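Local coordinates for Serine/threonine-protein kinase Tel1 (Chaetomium thermophilum, PDB 6SKY) that phosphorylates serine and threonine residues of proteins with ATP and probably acts as an apical checkpoint kinase that senses DNA damage, at residues R2163-S2168 with T2186-L2191; R2680-D2685 with V2720-F2725; E1564-W1569 with G1613-K1618. One frame throughout, in Å; residues are numbered along the deposited sequence.

All three contacts join parts of one largely helical chain, but their chemistry follows their place in it. Contact 1, in the FAT region, is a buried, wholly apolar meeting of consecutive antiparallel helices, with the second subunit packing on Ala2187 nearby. Contact 3, earlier in the chain, is also buried and helix-on-helix, but its helices are not neighbours in sequence; they cross steeply, and a lysine chain lies on a tryptophan. Contact 2 alone lies in the kinase region and is only partly buried: stacked tyrosines and an arginine-to-phenol bond join a valine contact. Its centre is 59 Å from that of contact 1 and 44 Å from that of contact 3.

Contact 1: R2163-S2168 with T2186-L2191; sequences RGMLLS and TALSDL
Met2165 reaches across to Leu2188, and its side chain can be followed atom by atom. At the root, CB of Met2165 lies 3.9 Å from CD2 of Leu2188, with CG of the same leucine nearly as close. The chain then runs extended through chi2 (170°), which carries the sulfur along the leucine rather than back over its own helix: SD of Met2165 is 3.6 Å from CD2 of Leu2188. The two side chains therefore pass alongside each other in opposite directions. From the sulfur the path bends at chi3 (141°), and the terminal methyl CE of Met2165 settles 3.8 Å from CB of Ala2187. CD2 of Leu2191 adds a looser contact, 4.2 Å from SD of Met2165, so that three residues of 2186-2191 line one side of the thioether end.

Leu2188 also has a second neighbour. Its CD1 methyl meets CD2 of Leu2166 at 3.7 Å, the two leucines crossing at about a right angle; CD2 of Leu2188 serves Met2165, while CD1 faces chiefly Leu2166 and lies near CB of Met2165. Within 2163-2168, the hydroxyl OG of Ser2168 bonds to O of Gly2164, which also accepts the backbone N of Ser2168 from the opposite face of its plane.

Beyond the pair, Glu2135 and Leu2184 touch Met2165, Glu2209 packs on both Leu2166 and Leu2188, and Ala2187 packs on Arg1968 of the second subunit. Helices 2154-2174 and 2178-2189 run in opposing directions and are joined by a short turn. They form an antiparallel helical hairpin, the building element of the TPR-like alpha solenoid to which FAT domains belong.

Contact 2: R2680-D2685 with V2720-F2725; sequences RYYPKD and VMRYFF
Tyr2681 and Tyr2723 both carry CG opposite the carbonyl carbon and beside the backbone N (chi1 -65° in Tyr2681), and these torsions aim the two rings at each other across the contact. They meet as a face-to-face stack with centroids 4.1 Å apart and planes inclined by only 6°. The side chains point in opposing directions, which is why OH of Tyr2681 comes to rest 3.7 Å from CB of Tyr2723. Methylene groups extend the stack at both ends: CG of Arg2680 lies 4.2 Å above the other face of the Tyr2681 ring, and CG of Arg2722 lies over the far face of Tyr2723, offset toward its rim.

Tyr2682 has the same first torsion but departs from helical backbone angles, and its ring takes another course. CG1 of Val2720 approaches the ring edge in plane, 3.5 Å from CE2 of Tyr2682. At the phenol end, NH1 of Arg2722 donates to OH of Tyr2682 over 3.2 Å with an N-H...O angle of 159°, and the oxygen lies in the guanidinium plane.

The guanidinium of Arg2722 and the phenol of Tyr2681 have further partners. NH2 of Arg2722 bonds to the carbonyl of Pro2719 and forms a salt bridge with Asp2806, while OH of Tyr2681 bonds to Glu2727. The grip on Arg2722 would hold its guanidinium in place for Tyr2682. The contact thus joins the end of helix 2670-2681 and Tyr2682, the first residue of a type I turn, to Val2720 and the weakly bonded helix after it, as part of the helical C-terminal lobe of a PI3K-related kinase domain.

Contact 3: E1564-W1569 with G1613-K1618; sequences EILKDW and GAVVWK
Val1615 fits between Leu1566 and Trp1569, two residues on the same side of their helix. Its CG1 methyl is the main touching atom, lying 3.9 Å from CD2 of Leu1566 and 3.6 Å from CB of Trp1569, and it also rests near the backbone carbonyl of Leu1566. This methyl is anti to the backbone N of Val1615 (chi1 -177°), the rotation that points it into the interface. Next to it, CD1 of Leu1566 meets CG2 of Val1616 at 3.8 Å, although the valine's CB is directed away from helix 1557-1569.

The tryptophan closes the other end. Its indole receives the aliphatic part of Lys1618: CB of that lysine stands 4.1 Å above one face, offset toward the rim, CG of Lys1618 lies 3.9 Å from CZ2 of Trp1569, and CD of Lys1618 comes within 3.5 Å of NE1 of Trp1569. The methylenes thus run from the six-membered ring toward the indole nitrogen.

Outward of this shell, Arg1581 makes a cation-pi contact with Trp1569, and Leu1585 of the same helix, 1578-1588, also touches the indole. With an alanine in place of Trp1569, the lysine methylenes would probably lose the surface they lie on, and Arg1581 its aromatic partner. From helix 1627-1644, Trp1632 packs on Leu1566, while Ala1633 and Val1636 pack on Val1616. The segment axes approach to 9.2 Å and cross at 105°, so the helices meet over a short patch centred on Leu1566 and Val1615, whose CA atoms are 6.1 Å apart. The crossing joins helix 1557-1569 to helix 1606-1619, with one helix between them in sequence, within the helical solenoid part of the chain, where helices 1578-1588 and 1627-1644 pack beside it.

Contact 1: R2163-S2168 with T2186-L2191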
loop_
_atom_site.group_PDB
_atom_site.type_symbol
_atom_site.label_atom_id
_atom_site.label_comp_id
_atom_site.label_asym_id
_atom_site.label_seq_id
_atom_site.Cartn_x
_atom_site.Cartn_y
_atom_site.Cartn_z
ATOM N N ARG A 2163 2.410 16.740 28.222
ATOM C CA ARG A 2163 0.996 16.407 28.094
ATOM C C ARG A 2163 0.380 17.005 26.835
ATOM O O ARG A 2163 -0.406 16.341 26.145
ATOM C CB ARG A 2163 0.243 16.873 29.327
ATOM C CG ARG A 2163 0.656 16.176 30.581
ATOM C CD ARG A 2163 -0.537 16.001 31.464
ATOM N NE ARG A 2163 -0.187 15.461 32.767
ATOM C CZ ARG A 2163 -0.012 16.201 33.855
ATOM N NH1 ARG A 2163 0.303 15.623 35.005
ATOM N NH2 ARG A 2163 -0.153 17.517 33.794
ATOM N N GLY A 2164 0.708 18.259 26.521
ATOM C CA GLY A 2164 0.209 18.848 25.290
ATOM C C GLY A 2164 0.663 18.093 24.058
ATOM O O GLY A 2164 -0.106 17.908 23.110
ATOM N N MET A 2165 1.912 17.632 24.058
ATOM C CA MET A 2165 2.407 16.864 22.921
ATOM C C MET A 2165 1.678 15.535 22.773
ATOM O O MET A 2165 1.354 15.122 21.655
ATOM C CB MET A 2165 3.901 16.629 23.063
ATOM C CG MET A 2165 4.762 17.721 22.492
ATOM S SD MET A 2165 6.486 17.511 22.952
ATOM C CE MET A 2165 7.285 18.003 21.440
ATOM N N LEU A 2166 1.420 14.841 23.879
ATOM C CA LEU A 2166 0.715 13.565 23.779
ATOM C C LEU A 2166 -0.712 13.756 23.274
ATOM O O LEU A 2166 -1.229 12.938 22.496
ATOM C CB LEU A 2166 0.732 12.860 25.130
ATOM C CG LEU A 2166 2.119 12.472 25.641
ATOM C CD1 LEU A 2166 2.049 11.916 27.029
ATOM C CD2 LEU A 2166 2.752 11.475 24.726
ATOM N N LEU A 2167 -1.352 14.846 23.687
ATOM C CA LEU A 2167 -2.672 15.188 23.164
ATOM C C LEU A 2167 -2.634 15.410 21.654
ATOM O O LEU A 2167 -3.471 14.881 20.903
ATOM C CB LEU A 2167 -3.164 16.425 23.899
ATOM C CG LEU A 2167 -4.539 17.037 23.746
ATOM C CD1 LEU A 2167 -5.600 16.047 24.109
ATOM C CD2 LEU A 2167 -4.581 18.210 24.677
ATOM N N SER A 2168 -1.661 16.191 21.186
ATOM C CA SER A 2168 -1.532 16.402 19.750
ATOM C C SER A 2168 -1.264 15.103 19.016
ATOM O O SER A 2168 -1.661 14.956 17.861
ATOM C CB SER A 2168 -0.420 17.397 19.452
ATOM O OG SER A 2168 -0.706 18.660 20.007
ATOM N N THR A 2186 9.520 11.669 17.864
ATOM C CA THR A 2186 10.954 11.934 17.914
ATOM C C THR A 2186 11.266 13.098 18.848
ATOM O O THR A 2186 12.163 13.012 19.697
ATOM C CB THR A 2186 11.485 12.226 16.520
ATOM O OG1 THR A 2186 11.174 11.137 15.654
ATOM C CG2 THR A 2186 12.961 12.374 16.577
ATOM N N ALA A 2187 10.535 14.201 18.698
ATOM C CA ALA A 2187 10.757 15.355 19.555
ATOM C C ALA A 2187 10.457 15.051 21.012
ATOM O O ALA A 2187 11.037 15.675 21.898
ATOM C CB ALA A 2187 9.911 16.524 19.074
ATOM N N LEU A 2188 9.547 14.117 21.285
ATOM C CA LEU A 2188 9.274 13.730 22.665
ATOM C C LEU A 2188 10.387 12.863 23.224
ATOM O O LEU A 2188 10.784 13.029 24.377
ATOM C CB LEU A 2188 7.948 12.984 22.754
ATOM C CG LEU A 2188 6.661 13.752 23.007
ATOM C CD1 LEU A 2188 5.499 12.851 22.726
ATOM C CD2 LEU A 2188 6.619 14.227 24.425
ATOM N N SER A 2189 10.885 11.917 22.429
ATOM C CA SER A 2189 11.983 11.083 22.888
ATOM C C SER A 2189 13.226 11.903 23.164
ATOM O O SER A 2189 14.041 11.527 24.009
ATOM C CB SER A 2189 12.286 10.003 21.860
ATOM O OG SER A 2189 11.241 9.063 21.790
ATOM N N ASP A 2190 13.398 13.022 22.463
ATOM C CA ASP A 2190 14.553 13.866 22.753
ATOM C C ASP A 2190 14.433 14.634 24.061
ATOM O O ASP A 2190 15.419 15.232 24.496
ATOM C CB ASP A 2190 14.787 14.842 21.612
ATOM C CG ASP A 2190 15.345 14.166 20.400
ATOM O OD1 ASP A 2190 15.259 12.927 20.329
ATOM O OD2 ASP A 2190 15.881 14.861 19.520
ATOM N N LEU A 2191 13.274 14.633 24.701
ATOM C CA LEU A 2191 13.070 15.363 25.940
ATOM C C LEU A 2191 13.334 14.529 27.179
ATOM O O LEU A 2191 13.270 15.067 28.283
ATOM C CB LEU A 2191 11.639 15.893 26.009
ATOM C CG LEU A 2191 11.361 17.345 25.655
ATOM C CD1 LEU A 2191 12.183 17.783 24.479
ATOM C CD2 LEU A 2191 9.901 17.497 25.350
#

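Contact 2: R2680-D2685 with V2720-F2725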
loop_
_atom_site.group_PDB
_atom_site.type_symbol
_atom_site.label_atom_id
_atom_site.label_comp_id
_atom_site.label_asym_id
_atom_site.label_seq_id
_atom_site.Cartn_x
_atom_site.Cartn_y
_atom_site.Cartn_z
ATOM N N ARG A 2680 -43.296 22.129 -18.131
ATOM C CA ARG A 2680 -43.111 23.560 -17.943
ATOM C C ARG A 2680 -41.878 24.061 -18.680
ATOM O O ARG A 2680 -41.896 25.154 -19.251
ATOM C CB ARG A 2680 -43.022 23.875 -16.458
ATOM C CG ARG A 2680 -42.472 25.222 -16.148
ATOM C CD ARG A 2680 -42.740 25.601 -14.725
ATOM N NE ARG A 2680 -42.027 24.758 -13.781
ATOM C CZ ARG A 2680 -42.616 23.926 -12.936
ATOM N NH1 ARG A 2680 -41.892 23.205 -12.103
ATOM N NH2 ARG A 2680 -43.933 23.824 -12.920
ATOM N N TYR A 2681 -40.802 23.280 -18.703
ATOM C CA TYR A 2681 -39.575 23.754 -19.325
ATOM C C TYR A 2681 -39.388 23.294 -20.759
ATOM O O TYR A 2681 -38.595 23.903 -21.479
ATOM C CB TYR A 2681 -38.359 23.326 -18.504
ATOM C CG TYR A 2681 -38.330 23.959 -17.147
ATOM C CD1 TYR A 2681 -37.955 25.273 -16.987
ATOM C CD2 TYR A 2681 -38.689 23.249 -16.029
ATOM C CE1 TYR A 2681 -37.937 25.851 -15.759
ATOM C CE2 TYR A 2681 -38.675 23.824 -14.800
ATOM C CZ TYR A 2681 -38.305 25.126 -14.669
ATOM O OH TYR A 2681 -38.291 25.705 -13.428
ATOM N N TYR A 2682 -40.083 22.253 -21.198
ATOM C CA TYR A 2682 -40.003 21.775 -22.579
ATOM C C TYR A 2682 -41.403 21.487 -23.087
ATOM O O TYR A 2682 -41.852 20.338 -23.101
ATOM C CB TYR A 2682 -39.131 20.528 -22.682
ATOM C CG TYR A 2682 -37.691 20.746 -22.333
ATOM C CD1 TYR A 2682 -36.803 21.228 -23.266
ATOM C CD2 TYR A 2682 -37.213 20.451 -21.072
ATOM C CE1 TYR A 2682 -35.489 21.423 -22.952
ATOM C CE2 TYR A 2682 -35.901 20.642 -20.752
ATOM C CZ TYR A 2682 -35.046 21.127 -21.697
ATOM O OH TYR A 2682 -33.728 21.319 -21.385
ATOM N N PRO A 2683 -42.129 22.517 -23.526
ATOM C CA PRO A 2683 -43.510 22.302 -23.977
ATOM C C PRO A 2683 -43.633 21.514 -25.271
ATOM O O PRO A 2683 -44.749 21.115 -25.618
ATOM C CB PRO A 2683 -44.043 23.727 -24.149
ATOM C CG PRO A 2683 -43.134 24.575 -23.354
ATOM C CD PRO A 2683 -41.799 23.946 -23.465
ATOM N N LYS A 2684 -42.546 21.272 -25.993
ATOM C CA LYS A 2684 -42.592 20.491 -27.219
ATOM C C LYS A 2684 -42.233 19.027 -27.012
ATOM O O LYS A 2684 -42.286 18.253 -27.970
ATOM C CB LYS A 2684 -41.655 21.095 -28.265
ATOM C CG LYS A 2684 -42.055 22.472 -28.734
ATOM C CD LYS A 2684 -41.101 22.978 -29.796
ATOM C CE LYS A 2684 -41.482 24.373 -30.250
ATOM N NZ LYS A 2684 -40.681 24.818 -31.424
ATOM N N ASP A 2685 -41.860 18.631 -25.802
ATOM C CA ASP A 2685 -41.506 17.251 -25.528
ATOM C C ASP A 2685 -42.754 16.418 -25.274
ATOM O O ASP A 2685 -43.861 16.934 -25.121
ATOM C CB ASP A 2685 -40.576 17.164 -24.324
ATOM C CG ASP A 2685 -39.154 17.522 -24.659
ATOM O OD1 ASP A 2685 -38.892 17.910 -25.813
ATOM O OD2 ASP A 2685 -38.293 17.409 -23.767
ATOM N N VAL A 2720 -34.752 17.845 -16.462
ATOM C CA VAL A 2720 -35.063 19.167 -15.935
ATOM C C VAL A 2720 -34.711 19.276 -14.461
ATOM O O VAL A 2720 -35.149 20.206 -13.786
ATOM C CB VAL A 2720 -36.548 19.502 -16.127
ATOM C CG1 VAL A 2720 -36.903 19.533 -17.573
ATOM C CG2 VAL A 2720 -37.382 18.507 -15.402
ATOM N N MET A 2721 -33.934 18.337 -13.936
ATOM C CA MET A 2721 -33.725 18.320 -12.495
ATOM C C MET A 2721 -32.852 19.475 -12.035
ATOM O O MET A 2721 -32.970 19.923 -10.891
ATOM C CB MET A 2721 -33.122 16.991 -12.078
ATOM C CG MET A 2721 -32.949 16.810 -10.599
ATOM S SD MET A 2721 -34.491 16.700 -9.715
ATOM C CE MET A 2721 -33.897 16.977 -8.062
ATOM N N ARG A 2722 -32.002 19.994 -12.915
ATOM C CA ARG A 2722 -31.126 21.092 -12.541
ATOM C C ARG A 2722 -31.894 22.340 -12.159
ATOM O O ARG A 2722 -31.330 23.229 -11.521
ATOM C CB ARG A 2722 -30.175 21.411 -13.679
ATOM C CG ARG A 2722 -30.828 22.084 -14.828
ATOM C CD ARG A 2722 -29.912 22.092 -16.005
ATOM N NE ARG A 2722 -30.567 22.600 -17.197
ATOM C CZ ARG A 2722 -31.321 21.867 -17.998
ATOM N NH1 ARG A 2722 -31.876 22.409 -19.063
ATOM N NH2 ARG A 2722 -31.529 20.595 -17.726
ATOM N N TYR A 2723 -33.164 22.430 -12.523
ATOM C CA TYR A 2723 -33.963 23.576 -12.144
ATOM C C TYR A 2723 -34.509 23.477 -10.736
ATOM O O TYR A 2723 -34.838 24.511 -10.159
ATOM C CB TYR A 2723 -35.110 23.757 -13.118
ATOM C CG TYR A 2723 -34.648 24.206 -14.468
ATOM C CD1 TYR A 2723 -34.663 23.349 -15.543
ATOM C CD2 TYR A 2723 -34.179 25.485 -14.662
ATOM C CE1 TYR A 2723 -34.241 23.754 -16.768
ATOM C CE2 TYR A 2723 -33.752 25.897 -15.883
ATOM C CZ TYR A 2723 -33.784 25.030 -16.933
ATOM O OH TYR A 2723 -33.353 25.446 -18.165
ATOM N N PHE A 2724 -34.604 22.278 -10.161
ATOM C CA PHE A 2724 -35.096 22.177 -8.794
ATOM C C PHE A 2724 -34.323 23.101 -7.877
ATOM O O PHE A 2724 -34.888 23.707 -6.967
ATOM C CB PHE A 2724 -35.003 20.737 -8.291
ATOM C CG PHE A 2724 -35.437 20.564 -6.864
ATOM C CD1 PHE A 2724 -36.758 20.372 -6.553
ATOM C CD2 PHE A 2724 -34.521 20.601 -5.838
ATOM C CE1 PHE A 2724 -37.151 20.227 -5.267
ATOM C CE2 PHE A 2724 -34.915 20.460 -4.549
ATOM C CZ PHE A 2724 -36.228 20.271 -4.263
ATOM N N PHE A 2725 -33.030 23.237 -8.118
ATOM C CA PHE A 2725 -32.181 24.052 -7.277
ATOM C C PHE A 2725 -32.185 25.504 -7.690
ATOM O O PHE A 2725 -31.969 26.374 -6.849
ATOM C CB PHE A 2725 -30.758 23.501 -7.293
ATOM C CG PHE A 2725 -30.673 22.097 -6.820
ATOM C CD1 PHE A 2725 -30.637 21.818 -5.479
ATOM C CD2 PHE A 2725 -30.684 21.052 -7.710
ATOM C CE1 PHE A 2725 -30.593 20.538 -5.041
ATOM C CE2 PHE A 2725 -30.641 19.770 -7.268
ATOM C CZ PHE A 2725 -30.591 19.518 -5.935
#

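Contact 3: E1564-W1569 with G1613-K1618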
loop_
_atom_site.group_PDB
_atom_site.type_symbol
_atom_site.label_atom_id
_atom_site.label_comp_id
_atom_site.label_asym_id
_atom_site.label_seq_id
_atom_site.Cartn_x
_atom_site.Cartn_y
_atom_site.Cartn_z
ATOM N N GLU A 1564 -24.285 44.274 26.687
ATOM C CA GLU A 1564 -25.706 44.422 26.388
ATOM C C GLU A 1564 -25.929 44.825 24.941
ATOM O O GLU A 1564 -26.806 44.278 24.270
ATOM C CB GLU A 1564 -26.340 45.448 27.323
ATOM C CG GLU A 1564 -26.558 44.968 28.744
ATOM C CD GLU A 1564 -27.664 43.937 28.852
ATOM O OE1 GLU A 1564 -28.389 43.723 27.858
ATOM O OE2 GLU A 1564 -27.812 43.337 29.937
ATOM N N ILE A 1565 -25.148 45.785 24.447
ATOM C CA ILE A 1565 -25.281 46.220 23.060
ATOM C C ILE A 1565 -24.992 45.071 22.105
ATOM O O ILE A 1565 -25.705 44.875 21.116
ATOM C CB ILE A 1565 -24.354 47.415 22.788
ATOM C CG1 ILE A 1565 -24.803 48.626 23.588
ATOM C CG2 ILE A 1565 -24.334 47.736 21.320
ATOM C CD1 ILE A 1565 -23.817 49.742 23.556
ATOM N N LEU A 1566 -23.947 44.295 22.383
ATOM C CA LEU A 1566 -23.607 43.184 21.503
ATOM C C LEU A 1566 -24.678 42.104 21.544
ATOM O O LEU A 1566 -25.125 41.622 20.500
ATOM C CB LEU A 1566 -22.246 42.606 21.883
ATOM C CG LEU A 1566 -21.029 43.511 21.718
ATOM C CD1 LEU A 1566 -19.793 42.757 22.118
ATOM C CD2 LEU A 1566 -20.915 44.013 20.301
ATOM N N LYS A 1567 -25.104 41.710 22.743
ATOM C CA LYS A 1567 -26.148 40.703 22.871
ATOM C C LYS A 1567 -27.444 41.145 22.207
ATOM O O LYS A 1567 -28.168 40.317 21.648
ATOM C CB LYS A 1567 -26.368 40.397 24.349
ATOM C CG LYS A 1567 -27.510 39.465 24.659
ATOM C CD LYS A 1567 -27.562 39.194 26.154
ATOM C CE LYS A 1567 -28.702 38.260 26.517
ATOM N NZ LYS A 1567 -28.687 37.897 27.962
ATOM N N ASP A 1568 -27.746 42.444 22.250
ATOM C CA ASP A 1568 -28.944 42.963 21.606
ATOM C C ASP A 1568 -28.796 43.003 20.094
ATOM O O ASP A 1568 -29.780 42.830 19.370
ATOM C CB ASP A 1568 -29.243 44.358 22.147
ATOM C CG ASP A 1568 -30.336 45.059 21.384
ATOM O OD1 ASP A 1568 -31.522 44.788 21.662
ATOM O OD2 ASP A 1568 -30.012 45.885 20.509
ATOM N N TRP A 1569 -27.580 43.240 19.606
ATOM C CA TRP A 1569 -27.339 43.301 18.170
ATOM C C TRP A 1569 -27.719 41.993 17.496
ATOM O O TRP A 1569 -28.406 41.986 16.470
ATOM C CB TRP A 1569 -25.874 43.634 17.926
ATOM C CG TRP A 1569 -25.534 44.057 16.560
ATOM C CD1 TRP A 1569 -26.248 43.845 15.431
ATOM C CD2 TRP A 1569 -24.373 44.783 16.173
ATOM N NE1 TRP A 1569 -25.604 44.393 14.355
ATOM C CE2 TRP A 1569 -24.448 44.980 14.789
ATOM C CE3 TRP A 1569 -23.277 45.291 16.869
ATOM C CZ2 TRP A 1569 -23.469 45.657 14.086
ATOM C CZ3 TRP A 1569 -22.312 45.961 16.171
ATOM C CH2 TRP A 1569 -22.410 46.141 14.794
ATOM N N GLY A 1613 -19.086 35.638 18.937
ATOM C CA GLY A 1613 -18.101 35.895 17.903
ATOM C C GLY A 1613 -18.674 36.583 16.683
ATOM O O GLY A 1613 -18.043 37.476 16.114
ATOM N N ALA A 1614 -19.866 36.172 16.253
ATOM C CA ALA A 1614 -20.460 36.760 15.060
ATOM C C ALA A 1614 -20.731 38.243 15.255
ATOM O O ALA A 1614 -20.446 39.059 14.372
ATOM C CB ALA A 1614 -21.745 36.024 14.704
ATOM N N VAL A 1615 -21.248 38.612 16.424
ATOM C CA VAL A 1615 -21.567 40.007 16.692
ATOM C C VAL A 1615 -20.300 40.817 16.913
ATOM O O VAL A 1615 -20.224 41.982 16.516
ATOM C CB VAL A 1615 -22.522 40.107 17.889
ATOM C CG1 VAL A 1615 -22.908 41.532 18.115
ATOM C CG2 VAL A 1615 -23.748 39.271 17.637
ATOM N N VAL A 1616 -19.282 40.224 17.537
ATOM C CA VAL A 1616 -18.042 40.966 17.721
ATOM C C VAL A 1616 -17.341 41.194 16.391
ATOM O O VAL A 1616 -16.708 42.231 16.192
ATOM C CB VAL A 1616 -17.133 40.252 18.732
ATOM C CG1 VAL A 1616 -15.780 40.902 18.771
ATOM C CG2 VAL A 1616 -17.757 40.307 20.096
ATOM N N TRP A 1617 -17.449 40.258 15.451
ATOM C CA TRP A 1617 -16.917 40.529 14.122
ATOM C C TRP A 1617 -17.738 41.590 13.408
ATOM O O TRP A 1617 -17.182 42.486 12.769
ATOM C CB TRP A 1617 -16.869 39.259 13.282
ATOM C CG TRP A 1617 -16.554 39.564 11.866
ATOM C CD1 TRP A 1617 -17.370 39.405 10.795
ATOM C CD2 TRP A 1617 -15.344 40.131 11.368
ATOM N NE1 TRP A 1617 -16.739 39.820 9.655
ATOM C CE2 TRP A 1617 -15.490 40.272 9.984
ATOM C CE3 TRP A 1617 -14.143 40.523 11.961
ATOM C CZ2 TRP A 1617 -14.487 40.789 9.183
ATOM C CZ3 TRP A 1617 -13.156 41.034 11.169
ATOM C CH2 TRP A 1617 -13.328 41.163 9.797
ATOM N N LYS A 1618 -19.063 41.498 13.494
ATOM C CA LYS A 1618 -19.917 42.526 12.919
ATOM C C LYS A 1618 -19.572 43.904 13.457
ATOM O O LYS A 1618 -19.694 44.901 12.741
ATOM C CB LYS A 1618 -21.372 42.197 13.213
ATOM C CG LYS A 1618 -22.322 42.502 12.099
ATOM C CD LYS A 1618 -23.715 42.093 12.492
ATOM C CE LYS A 1618 -23.754 40.634 12.856
ATOM N NZ LYS A 1618 -25.081 40.250 13.383
#